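Side-chain contacts in tail fiber protein (Acinetobacter phage AM24, PDB 5W5P), which probably recognises, and may degrade, the capsular polysaccharide of Acinetobacter baumannii as a trimeric tailspike of the phage: residues 551-554 with 555-558; 571-575 with 576-580. All coordinates share one frame; numbering follows the deposited sequence.

Contact 1: residues 551-554 with 555-558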
# COMPACT_ATOMS: atom_id res chain seq x y z
N VAL A 551 -12.47 52.58 4.17
CA VAL A 551 -11.48 53.26 3.34
C VAL A 551 -10.70 52.24 2.52
O VAL A 551 -10.11 51.30 3.07
CB VAL A 551 -10.53 54.11 4.21
CG1 VAL A 551 -9.61 54.93 3.32
CG2 VAL A 551 -11.32 54.99 5.15
N ILE A 552 -10.69 52.43 1.20
CA ILE A 552 -9.89 51.60 0.31
C ILE A 552 -8.77 52.37 -0.36
O ILE A 552 -7.89 51.75 -0.98
CB ILE A 552 -10.77 50.92 -0.76
CG1 ILE A 552 -11.53 51.96 -1.58
CG2 ILE A 552 -11.74 49.94 -0.11
CD1 ILE A 552 -12.46 51.37 -2.61
N ASP A 553 -8.76 53.71 -0.26
CA ASP A 553 -7.74 54.55 -0.88
C ASP A 553 -7.52 55.75 0.06
O ASP A 553 -8.21 56.76 -0.05
CB ASP A 553 -8.14 55.00 -2.27
CG ASP A 553 -7.10 55.88 -2.95
OD1 ASP A 553 -6.01 56.09 -2.38
OD2 ASP A 553 -7.37 56.37 -4.06
N THR A 554 -6.55 55.61 0.96
CA THR A 554 -6.28 56.63 1.96
C THR A 554 -5.67 57.90 1.38
O THR A 554 -5.61 58.92 2.08
CB THR A 554 -5.35 56.08 3.04
OG1 THR A 554 -4.06 55.84 2.47
CG2 THR A 554 -5.90 54.77 3.58
N VAL A 555 -5.22 57.87 0.13
CA VAL A 555 -4.64 59.06 -0.49
C VAL A 555 -5.74 59.93 -1.09
O VAL A 555 -5.77 61.15 -0.86
CB VAL A 555 -3.59 58.66 -1.54
CG1 VAL A 555 -3.31 59.82 -2.49
CG2 VAL A 555 -2.31 58.18 -0.87
N ASN A 556 -6.65 59.33 -1.84
CA ASN A 556 -7.74 60.05 -2.49
C ASN A 556 -9.04 60.00 -1.70
O ASN A 556 -10.03 60.60 -2.13
CB ASN A 556 -7.96 59.50 -3.90
CG ASN A 556 -6.72 59.61 -4.77
OD1 ASN A 556 -6.22 58.61 -5.29
ND2 ASN A 556 -6.21 60.83 -4.93
N ASN A 557 -9.05 59.30 -0.56
CA ASN A 557 -10.21 59.22 0.34
C ASN A 557 -11.42 58.62 -0.38
O ASN A 557 -12.45 59.26 -0.57
CB ASN A 557 -10.54 60.60 0.94
CG ASN A 557 -9.40 61.17 1.76
OD1 ASN A 557 -9.03 60.61 2.79
ND2 ASN A 557 -8.84 62.28 1.30
N VAL A 558 -11.26 57.36 -0.76
CA VAL A 558 -12.31 56.59 -1.43
C VAL A 558 -12.71 55.44 -0.53
O VAL A 558 -11.84 54.74 0.01
CB VAL A 558 -11.83 56.09 -2.81
CG1 VAL A 558 -12.92 55.28 -3.50
CG2 VAL A 558 -11.42 57.27 -3.69
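The carbonyl oxygen of V558 accepts two backbone N-H groups, from residues 552 and 553. The bond from I552 N to V558 O is 2.8 Å long and nearly straight, with an N-H...O angle of 164°. The one from D553 N to V558 O is longer, 3.3 Å, and more bent. V558 N returns a bond of 3.2 Å to D553 O, which also takes a weak, bent bond from N557 N. I552 and D553 together face V558, a classic beta bulge. N557 and V558 together face D553, a G1 bulge, and N557 has the positive phi expected there. This short hairpin thus carries a bulge on each side, at a corner where the chain turns at I552. The D553 carboxylate reaches the start of the loop. Its CG is anti to the backbone N (chi1 -180°), which brings OD1 to the N-H groups of V555 and N556. V555 N donates to D553 OD1 at 3.2 Å, from 45° above the carboxylate plane. N556 N adds a weak bond to the same oxygen. OD2 makes a weak hydrogen bond with Y593 OH of the same chain. D553 and V558 form an antiparallel hydrogen-bonded pair, their side chains share a face, and their CB atoms are 3.9 Å apart. The I552 side chain reaches across to V558: its CG1 lies 3.2 Å from V558 O, and its CD1 meets V558 CG1 at 4.0 Å. A second subunit covers this corner. Its Y536 OH bonds to V551 O and its S524 OG to I552 O, while its I527 packs on I552.

Contact 2: residues 571-575 with 576-580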
# COMPACT_ATOMS: atom_id res chain seq x y z
N ILE A 571 -36.41 36.49 -10.46
CA ILE A 571 -35.77 35.55 -11.37
C ILE A 571 -36.55 35.52 -12.67
O ILE A 571 -37.75 35.80 -12.71
CB ILE A 571 -35.63 34.12 -10.78
CG1 ILE A 571 -37.00 33.50 -10.50
CG2 ILE A 571 -34.77 34.13 -9.52
CD1 ILE A 571 -36.91 32.09 -9.95
N GLU A 572 -35.85 35.17 -13.75
CA GLU A 572 -36.42 35.10 -15.09
C GLU A 572 -35.85 33.88 -15.80
O GLU A 572 -34.64 33.66 -15.78
CB GLU A 572 -36.13 36.37 -15.89
CG GLU A 572 -36.43 36.25 -17.37
CD GLU A 572 -35.92 37.42 -18.19
OE1 GLU A 572 -35.05 38.17 -17.68
OE2 GLU A 572 -36.38 37.59 -19.34
N ARG A 573 -36.72 33.09 -16.42
CA ARG A 573 -36.30 31.90 -17.16
C ARG A 573 -35.96 32.29 -18.59
O ARG A 573 -36.79 32.87 -19.30
CB ARG A 573 -37.39 30.83 -17.14
CG ARG A 573 -37.09 29.66 -18.07
CD ARG A 573 -38.21 28.63 -18.08
NE ARG A 573 -37.88 27.46 -17.26
CZ ARG A 573 -37.43 26.30 -17.74
NH1 ARG A 573 -37.26 26.13 -19.04
NH2 ARG A 573 -37.17 25.31 -16.91
N VAL A 574 -34.74 31.98 -19.01
CA VAL A 574 -34.28 32.20 -20.38
C VAL A 574 -33.78 30.87 -20.91
O VAL A 574 -32.75 30.35 -20.45
CB VAL A 574 -33.18 33.27 -20.45
CG1 VAL A 574 -32.68 33.43 -21.88
CG2 VAL A 574 -33.69 34.59 -19.91
N GLY A 575 -34.50 30.31 -21.87
CA GLY A 575 -34.22 28.96 -22.35
C GLY A 575 -34.38 27.97 -21.22
O GLY A 575 -35.49 27.75 -20.73
N THR A 576 -33.28 27.36 -20.80
CA THR A 576 -33.25 26.51 -19.62
C THR A 576 -32.61 27.20 -18.43
O THR A 576 -32.59 26.62 -17.33
CB THR A 576 -32.51 25.20 -19.92
OG1 THR A 576 -31.27 25.49 -20.57
CG2 THR A 576 -33.36 24.30 -20.82
N LYS A 577 -32.10 28.41 -18.61
CA LYS A 577 -31.39 29.11 -17.55
C LYS A 577 -32.35 29.97 -16.72
O LYS A 577 -33.47 30.27 -17.13
CB LYS A 577 -30.28 29.99 -18.13
CG LYS A 577 -29.27 29.23 -18.97
CD LYS A 577 -28.24 30.15 -19.60
CE LYS A 577 -27.34 29.38 -20.56
NZ LYS A 577 -26.60 30.30 -21.46
N TYR A 578 -31.87 30.36 -15.54
CA TYR A 578 -32.59 31.28 -14.67
C TYR A 578 -31.65 32.41 -14.30
O TYR A 578 -30.55 32.17 -13.80
CB TYR A 578 -33.11 30.56 -13.42
CG TYR A 578 -34.44 29.87 -13.64
CD1 TYR A 578 -34.50 28.58 -14.14
CD2 TYR A 578 -35.65 30.52 -13.36
CE1 TYR A 578 -35.70 27.94 -14.35
CE2 TYR A 578 -36.86 29.89 -13.57
CZ TYR A 578 -36.88 28.60 -14.06
OH TYR A 578 -38.07 27.95 -14.28
N LEU A 579 -32.07 33.64 -14.58
CA LEU A 579 -31.31 34.83 -14.22
C LEU A 579 -31.83 35.34 -12.88
O LEU A 579 -33.00 35.70 -12.77
CB LEU A 579 -31.44 35.91 -15.29
CG LEU A 579 -31.34 35.51 -16.77
CD1 LEU A 579 -31.51 36.74 -17.65
CD2 LEU A 579 -30.02 34.81 -17.07
N LEU A 580 -30.96 35.38 -11.88
CA LEU A 580 -31.30 35.95 -10.59
C LEU A 580 -30.92 37.42 -10.58
O LEU A 580 -29.82 37.79 -11.00
CB LEU A 580 -30.60 35.20 -9.46
CG LEU A 580 -31.05 33.75 -9.24
CD1 LEU A 580 -30.19 32.79 -10.04
CD2 LEU A 580 -31.02 33.39 -7.76
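R573 and Y578 cross with guanidinium and ring planes almost perpendicular, 89° apart. R573 CB lies over one face of the Y578 ring, offset toward the rim, in a CH-pi contact 4.0 Å from the centroid. The arginine chain runs out from the backbone, then bends at chi3 (-102°). This bend brings R573 NE to Y578 OH at 3.0 Å, in a nearly straight bond in the guanidinium plane. Weak bonds from R573 NH2 to V535 O and from V537 N to Y578 OH link this end to strand 535-546. I571 crosses the same ring obliquely with CD1, while its CG2 lies beside L580 CG at 3.7 Å. I571, R573, Y578 and L580 share one face of an antiparallel beta hairpin closed by a type II' turn from V574 to K577. G575 has the positive phi of that turn, and K577 N bonds to V574 O at 2.8 Å. On the other face E572 and L579 run side by side, and V574 lies across L579, with V574 CG2 3.8 Å from L579 CD1. E572 OE1 forms a salt bridge with K581 NZ.

How the contacts relate
Contact 1 comes first along the chain and closes before contact 2 opens. Both lie in the C-terminal part, beyond a long region of parallel strands, probably a beta-helix, on the same side of the chain's centre. Their centres are 38 Å apart and their nearest atoms about 24 Å, so they do not touch. They belong to different sheets. Residues 551-558 form a small two-stranded hairpin, and residues 571-580 join strands 569-574 and 577-582, the latter pairing with strand 470-477. Strand 535-546 of the same chain packs on contact 2. Contact 1 meets a second subunit, whereas no other chain of the assembly touches contact 2, so only the first takes part directly in joining subunits.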